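FAD-binding oxidoreductase (Gulosibacter chungangensis, PDB 7PBG) oxidises 4-ethylphenol and probably related 4-alkylphenols, dehydrogenating the side chain to give 4-vinylphenol-type products with the help of a covalently bound FAD. Local coordinates at residues A151-G156 / A385-F390; S365-A370 / N380-A385. All coordinates share one frame; numbering follows the deposited sequence.

Contact 1: residues A151-G156 / A385-F390; sequences AELDWG and AVFDWF. With FAD (flavin-adenine dinucleotide), chain C.
L153 and W155 meet F387 beside the dimethylbenzene end of the flavin. The L153 CB lies over one face of the W155 indole, nearer its border than its centre. Because CG stands anti to the carbonyl carbon (chi1 -62°), the branch runs on from there to the flavin, and CD1 settles over the face of the flavin's benzene ring, 3.9 Å from FAD C8. The same methyl approaches F387 CZ at 4.3 Å, so a branched, apolar leucine fills the corner between the phenyl ring and the cofactor. W155 and F387 meet rim against rim, running in opposite directions, W155 CZ2 3.9 Å from F387 CE2. F387 CE1 is 3.8 Å from the flavin methyl C8M; a flat apolar phenyl can offer its rim to this methyl and to the broad indole at once. This is the arrangement of the VAO/PCMH flavoproteins, in which the isoalloxazine lies between an FAD-binding domain, here supplying 151-156, and a C-terminal domain supplying 385-390. V386 CG2 reaches the other methyl, FAD C7M, at 4.0 Å, while H395, the covalent attachment residue, lies close to F387. Toward the pyrimidine end E152 N makes a weak hydrogen bond of 3.4 Å to FAD O4. L153 to G156 form a type I turn, and at its end G156 CA approaches FAD O4' to 3.5 Å, where a side-chain carbon would collide with that hydroxyl.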
loop_
_atom_site.group_PDB
_atom_site.type_symbol
_atom_site.label_atom_id
_atom_site.label_comp_id
_atom_site.label_asym_id
_atom_site.label_seq_id
_atom_site.Cartn_x
_atom_site.Cartn_y
_atom_site.Cartn_z
ATOM N N ALA A 151 0.710 15.138 11.086
ATOM C CA ALA A 151 1.581 16.068 10.346
ATOM C C ALA A 151 1.964 17.223 11.283
ATOM O O ALA A 151 1.575 17.229 12.512
ATOM C CB ALA A 151 0.821 16.548 9.118
ATOM N N GLU A 152 2.705 18.198 10.766
ATOM C CA GLU A 152 3.341 19.262 11.574
ATOM C C GLU A 152 2.288 20.193 12.158
ATOM O O GLU A 152 2.533 20.708 13.260
ATOM C CB GLU A 152 4.385 20.022 10.762
ATOM C CG GLU A 152 5.676 19.238 10.682
ATOM C CD GLU A 152 6.988 19.978 10.520
ATOM O OE1 GLU A 152 7.065 21.204 10.800
ATOM O OE2 GLU A 152 7.954 19.298 10.188
ATOM N N LEU A 153 1.149 20.367 11.497
ATOM C CA LEU A 153 0.151 21.347 11.988
ATOM C C LEU A 153 -1.122 20.630 12.448
ATOM O O LEU A 153 -1.692 19.849 11.683
ATOM C CB LEU A 153 -0.093 22.346 10.855
ATOM C CG LEU A 153 1.147 23.128 10.446
ATOM C CD1 LEU A 153 0.876 23.934 9.163
ATOM C CD2 LEU A 153 1.582 24.040 11.557
ATOM N N ASP A 154 -1.626 20.944 13.643
ATOM C CA ASP A 154 -2.690 20.120 14.265
ATOM C C ASP A 154 -4.069 20.358 13.649
ATOM O O ASP A 154 -4.996 19.586 13.953
ATOM C CB ASP A 154 -2.738 20.270 15.779
ATOM C CG ASP A 154 -3.194 21.615 16.310
ATOM O OD1 ASP A 154 -4.011 22.261 15.666
ATOM O OD2 ASP A 154 -2.869 21.885 17.455
ATOM N N TRP A 155 -4.209 21.358 12.782
ATOM C CA TRP A 155 -5.451 21.651 12.033
ATOM C C TRP A 155 -5.540 20.818 10.753
ATOM O O TRP A 155 -6.599 20.924 10.074
ATOM C CB TRP A 155 -5.527 23.153 11.679
ATOM C CG TRP A 155 -4.393 23.738 10.897
ATOM C CD1 TRP A 155 -3.885 23.348 9.677
ATOM C CD2 TRP A 155 -3.653 24.932 11.255
ATOM N NE1 TRP A 155 -2.922 24.217 9.251
ATOM C CE2 TRP A 155 -2.715 25.164 10.223
ATOM C CE3 TRP A 155 -3.670 25.797 12.355
ATOM C CZ2 TRP A 155 -1.832 26.244 10.244
ATOM C CZ3 TRP A 155 -2.770 26.847 12.392
ATOM C CH2 TRP A 155 -1.892 27.084 11.339
ATOM N N GLY A 156 -4.496 20.080 10.391
ATOM C CA GLY A 156 -4.542 19.157 9.242
ATOM C C GLY A 156 -5.662 18.144 9.408
ATOM O O GLY A 156 -5.919 17.700 10.538
ATOM N N ALA A 385 4.752 29.035 13.585
ATOM C CA ALA A 385 5.629 30.202 13.804
ATOM C C ALA A 385 6.394 30.614 12.538
ATOM O O ALA A 385 6.769 31.798 12.411
ATOM C CB ALA A 385 6.570 29.827 14.925
ATOM N N VAL A 386 6.626 29.697 11.587
ATOM C CA VAL A 386 7.385 30.069 10.375
ATOM C C VAL A 386 6.605 31.147 9.604
ATOM O O VAL A 386 7.246 31.914 8.887
ATOM C CB VAL A 386 7.743 28.873 9.466
ATOM C CG1 VAL A 386 8.487 27.828 10.248
ATOM C CG2 VAL A 386 6.551 28.287 8.742
ATOM N N PHE A 387 5.274 31.230 9.765
ATOM C CA PHE A 387 4.405 32.243 9.094
ATOM C C PHE A 387 4.733 33.657 9.601
ATOM O O PHE A 387 4.322 34.657 8.984
ATOM C CB PHE A 387 2.904 31.952 9.275
ATOM C CG PHE A 387 2.467 30.576 8.868
ATOM C CD1 PHE A 387 3.088 29.945 7.810
ATOM C CD2 PHE A 387 1.467 29.901 9.547
ATOM C CE1 PHE A 387 2.745 28.656 7.461
ATOM C CE2 PHE A 387 1.071 28.639 9.142
ATOM C CZ PHE A 387 1.729 28.011 8.106
ATOM N N ASP A 388 5.407 33.752 10.740
ATOM C CA ASP A 388 5.719 35.049 11.377
ATOM C C ASP A 388 7.193 35.365 11.166
ATOM O O ASP A 388 7.647 36.390 11.679
ATOM C CB ASP A 388 5.343 35.076 12.871
ATOM C CG ASP A 388 3.854 34.924 13.120
ATOM O OD1 ASP A 388 3.067 35.446 12.321
ATOM O OD2 ASP A 388 3.505 34.220 14.069
ATOM N N TRP A 389 7.935 34.546 10.410
ATOM C CA TRP A 389 9.392 34.782 10.200
ATOM C C TRP A 389 9.628 36.199 9.690
ATOM O O TRP A 389 10.584 36.851 10.117
ATOM C CB TRP A 389 9.874 33.756 9.186
ATOM C CG TRP A 389 11.318 33.771 8.816
ATOM C CD1 TRP A 389 11.793 33.926 7.551
ATOM C CD2 TRP A 389 12.467 33.513 9.639
ATOM N NE1 TRP A 389 13.143 33.838 7.530
ATOM C CE2 TRP A 389 13.590 33.518 8.780
ATOM C CE3 TRP A 389 12.667 33.225 10.993
ATOM C CZ2 TRP A 389 14.873 33.294 9.255
ATOM C CZ3 TRP A 389 13.937 33.006 11.471
ATOM C CH2 TRP A 389 15.027 33.048 10.594
ATOM N N PHE A 390 8.761 36.626 8.776
ATOM C CA PHE A 390 8.553 38.043 8.410
ATOM C C PHE A 390 7.072 38.193 8.076
ATOM O O PHE A 390 6.361 37.200 7.885
ATOM C CB PHE A 390 9.502 38.444 7.280
ATOM C CG PHE A 390 9.426 37.567 6.059
ATOM C CD1 PHE A 390 8.342 37.668 5.211
ATOM C CD2 PHE A 390 10.431 36.664 5.764
ATOM C CE1 PHE A 390 8.281 36.892 4.065
ATOM C CE2 PHE A 390 10.346 35.839 4.659
ATOM C CZ PHE A 390 9.279 35.971 3.796
HETATM P PA FAD C . -7.297 19.145 2.495
HETATM O O1A FAD C . -6.914 20.514 2.032
HETATM O O2A FAD C . -8.673 18.939 3.077
HETATM O O5B FAD C . -7.139 18.165 1.281
HETATM C C5B FAD C . -6.005 18.203 0.427
HETATM C C4B FAD C . -6.435 17.698 -0.929
HETATM O O4B FAD C . -6.844 16.302 -0.851
HETATM C C3B FAD C . -7.648 18.404 -1.557
HETATM O O3B FAD C . -7.267 19.614 -2.206
HETATM C C2B FAD C . -8.232 17.310 -2.465
HETATM O O2B FAD C . -7.500 17.268 -3.676
HETATM C C1B FAD C . -8.015 16.063 -1.614
HETATM N N9A FAD C . -9.092 15.757 -0.710
HETATM C C8A FAD C . -9.131 16.052 0.616
HETATM N N7A FAD C . -10.223 15.631 1.182
HETATM C C5A FAD C . -10.970 15.084 0.165
HETATM C C6A FAD C . -12.204 14.428 0.156
HETATM N N6A FAD C . -12.975 14.302 1.244
HETATM N N1A FAD C . -12.653 13.982 -1.039
HETATM C C2A FAD C . -11.858 14.122 -2.131
HETATM N N3A FAD C . -10.663 14.690 -2.229
HETATM C C4A FAD C . -10.274 15.158 -1.025
HETATM N N1 FAD C . 2.106 18.074 4.991
HETATM C C2 FAD C . 2.416 16.852 5.385
HETATM O O2 FAD C . 1.876 15.846 4.857
HETATM N N3 FAD C . 3.250 16.636 6.420
HETATM C C4 FAD C . 3.898 17.649 7.067
HETATM O O4 FAD C . 4.602 17.395 8.064
HETATM C C4X FAD C . 3.642 18.944 6.659
HETATM N N5 FAD C . 4.275 19.911 7.268
HETATM C C5X FAD C . 3.991 21.188 6.850
HETATM C C6 FAD C . 4.639 22.246 7.504
HETATM C C7 FAD C . 4.375 23.565 7.192
HETATM C C7M FAD C . 5.088 24.671 7.941
HETATM C C8 FAD C . 3.417 23.840 6.192
HETATM C C8M FAD C . 3.098 25.256 5.817
HETATM C C9 FAD C . 2.800 22.808 5.516
HETATM C C9A FAD C . 3.051 21.459 5.831
HETATM N N10 FAD C . 2.401 20.396 5.211
HETATM C C10 FAD C . 2.668 19.097 5.617
HETATM C "C1'" FAD C . 1.340 20.607 4.193
HETATM C "C2'" FAD C . -0.070 20.720 4.794
HETATM O "O2'" FAD C . -0.067 21.566 5.994
HETATM C "C3'" FAD C . -0.707 19.386 5.235
HETATM O "O3'" FAD C . -0.471 18.392 4.267
HETATM C "C4'" FAD C . -2.213 19.434 5.526
HETATM O "O4'" FAD C . -2.575 18.367 6.417
HETATM C "C5'" FAD C . -3.016 19.344 4.257
HETATM O "O5'" FAD C . -4.257 20.056 4.359
HETATM P P FAD C . -5.596 19.332 4.837
HETATM O O1P FAD C . -6.553 20.386 5.309
HETATM O O2P FAD C . -5.181 18.267 5.801
HETATM O O3P FAD C . -6.162 18.638 3.511
#

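Contact 2: residues S365-A370 / N380-A385; sequences SELLNA and NRHSAA
H382 NE2 donates to E366 OE2 over 2.7 Å, nearly straight at 161°, a histidine-carboxylate hydrogen bond that ties helix 363-375 to the loop returning from it within the C-terminal FAD-linked oxidase domain. The oxygen lies close to the imidazole plane, yet the ring meets the carboxylate on its anti side and somewhat out of its plane, the two flat groups being turned 81° apart. A glutamate suits the place because its chain, extended beyond CG, is long enough to carry a carboxylate from the helix to the ring. That negative charge would tend to favour a protonated imidazole. H382 reaches across with CG anti to its own backbone nitrogen (chi1 -167°), which brings one ring face against A370. There the methyl CB sits 3.4 Å from H382 ND1 as a CH-pi contact, and a residue as small as alanine lets the ring lie this near the helix. L367 CD2 adds an apolar touch at the ring edge, 4.0 Å from H382 CE1, and L367 also packs on helix 281-288. A leucine in place of H382 would probably leave the E366 carboxylate without its N-H partner and take away the flat face that A370 packs on. N380 uses both ends of its amide. Its OD1 accepts from H382 N at 3.0 Å, closing an Asx turn, with the donor above the carbonyl plane. Its ND2 is shared between E373 OE1, further along helix 363-375, and A370 O, the latter a 3.2 Å bond lying in the N380 amide plane and aimed at a lone pair of the A370 carbonyl.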
loop_
_atom_site.group_PDB
_atom_site.type_symbol
_atom_site.label_atom_id
_atom_site.label_comp_id
_atom_site.label_asym_id
_atom_site.label_seq_id
_atom_site.Cartn_x
_atom_site.Cartn_y
_atom_site.Cartn_z
ATOM N N SER A 365 15.480 23.525 23.662
ATOM C CA SER A 365 14.597 22.579 24.376
ATOM C C SER A 365 13.165 22.658 23.832
ATOM O O SER A 365 12.480 21.644 23.768
ATOM C CB SER A 365 14.659 22.737 25.855
ATOM O OG SER A 365 13.845 23.809 26.293
ATOM N N GLU A 366 12.755 23.825 23.360
ATOM C CA GLU A 366 11.413 24.034 22.799
ATOM C C GLU A 366 11.347 23.304 21.472
ATOM O O GLU A 366 10.308 22.650 21.161
ATOM C CB GLU A 366 11.198 25.535 22.662
ATOM C CG GLU A 366 9.811 25.945 22.217
ATOM C CD GLU A 366 9.706 27.416 21.851
ATOM O OE1 GLU A 366 10.571 28.212 22.403
ATOM O OE2 GLU A 366 8.812 27.779 20.968
ATOM N N LEU A 367 12.421 23.414 20.705
ATOM C CA LEU A 367 12.466 22.751 19.375
ATOM C C LEU A 367 12.424 21.247 19.533
ATOM O O LEU A 367 11.603 20.571 18.872
ATOM C CB LEU A 367 13.717 23.202 18.654
ATOM C CG LEU A 367 13.670 24.629 18.122
ATOM C CD1 LEU A 367 15.071 25.081 17.743
ATOM C CD2 LEU A 367 12.711 24.747 16.940
ATOM N N LEU A 368 13.186 20.704 20.480
ATOM C CA LEU A 368 13.155 19.249 20.668
ATOM C C LEU A 368 11.780 18.859 21.182
ATOM O O LEU A 368 11.257 17.789 20.844
ATOM C CB LEU A 368 14.289 18.840 21.627
ATOM C CG LEU A 368 14.278 17.387 22.067
ATOM C CD1 LEU A 368 14.351 16.423 20.891
ATOM C CD2 LEU A 368 15.435 17.145 22.999
ATOM N N ASN A 369 11.231 19.633 22.126
ATOM C CA ASN A 369 9.931 19.298 22.706
ATOM C C ASN A 369 8.843 19.245 21.620
ATOM O O ASN A 369 8.040 18.348 21.675
ATOM C CB ASN A 369 9.559 20.266 23.822
ATOM C CG ASN A 369 8.245 19.869 24.476
ATOM O OD1 ASN A 369 8.161 18.824 25.126
ATOM N ND2 ASN A 369 7.188 20.609 24.183
ATOM N N ALA A 370 8.859 20.164 20.659
ATOM C CA ALA A 370 7.875 20.213 19.577
ATOM C C ALA A 370 7.965 18.915 18.755
ATOM O O ALA A 370 6.905 18.320 18.395
ATOM C CB ALA A 370 8.126 21.443 18.750
ATOM N N ASN A 380 0.569 19.479 17.482
ATOM C CA ASN A 380 0.779 20.880 17.914
ATOM C C ASN A 380 0.742 21.774 16.676
ATOM O O ASN A 380 0.508 21.273 15.580
ATOM C CB ASN A 380 2.047 21.046 18.767
ATOM C CG ASN A 380 3.320 20.683 18.037
ATOM O OD1 ASN A 380 3.593 21.206 16.958
ATOM N ND2 ASN A 380 4.096 19.769 18.614
ATOM N N ARG A 381 0.946 23.060 16.846
ATOM C CA ARG A 381 1.127 23.958 15.672
ATOM C C ARG A 381 2.393 24.782 15.861
ATOM O O ARG A 381 2.488 25.907 15.373
ATOM C CB ARG A 381 -0.106 24.821 15.492
ATOM C CG ARG A 381 -0.469 25.639 16.707
ATOM C CD ARG A 381 -1.765 26.361 16.402
ATOM N NE ARG A 381 -2.873 25.439 16.214
ATOM C CZ ARG A 381 -4.123 25.794 15.895
ATOM N NH1 ARG A 381 -4.428 27.060 15.649
ATOM N NH2 ARG A 381 -5.062 24.877 15.766
ATOM N N HIS A 382 3.369 24.203 16.532
ATOM C CA HIS A 382 4.663 24.871 16.770
ATOM C C HIS A 382 5.228 25.426 15.458
ATOM O O HIS A 382 5.631 26.591 15.494
ATOM C CB HIS A 382 5.614 23.911 17.484
ATOM C CG HIS A 382 6.813 24.602 18.021
ATOM N ND1 HIS A 382 8.055 24.532 17.393
ATOM C CD2 HIS A 382 6.946 25.401 19.099
ATOM C CE1 HIS A 382 8.922 25.251 18.098
ATOM N NE2 HIS A 382 8.250 25.824 19.131
ATOM N N SER A 383 5.232 24.662 14.351
ATOM C CA SER A 383 5.805 25.066 13.038
ATOM C C SER A 383 4.996 26.195 12.378
ATOM O O SER A 383 5.528 26.751 11.417
ATOM C CB SER A 383 5.954 23.904 12.066
ATOM O OG SER A 383 6.582 22.829 12.732
ATOM N N ALA A 384 3.816 26.553 12.887
ATOM C CA ALA A 384 3.020 27.715 12.422
ATOM C C ALA A 384 3.794 29.024 12.679
ATOM O O ALA A 384 3.601 30.011 11.961
ATOM C CB ALA A 384 1.652 27.733 13.068
ATOM N N ALA A 385 4.752 29.035 13.585
ATOM C CA ALA A 385 5.629 30.202 13.804
ATOM C C ALA A 385 6.394 30.614 12.538
ATOM O O ALA A 385 6.769 31.798 12.411
ATOM C CB ALA A 385 6.570 29.827 14.925
#

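In the fold
The two contacts share A385 and the loop between helix 363-375 and strand 393-402, with centres about 9 Å apart. Both are partly buried, contact 1 nearer the middle of the chain. Contact 1 joins parts of the chain more than two hundred residues apart and is wholly apolar between its segments, as befits walls of a flavin pocket. Contact 2 is local to the C-terminal domain, larger in buried area, and combines two hydrogen bonds with CH-pi and apolar packing on one imidazole. Between the two, polar links take over: E152 OE1 probably hydrogen-bonds S383 OG, and D154 OD1 forms a salt bridge with R381 NH2, whose guanidinium also packs on W155.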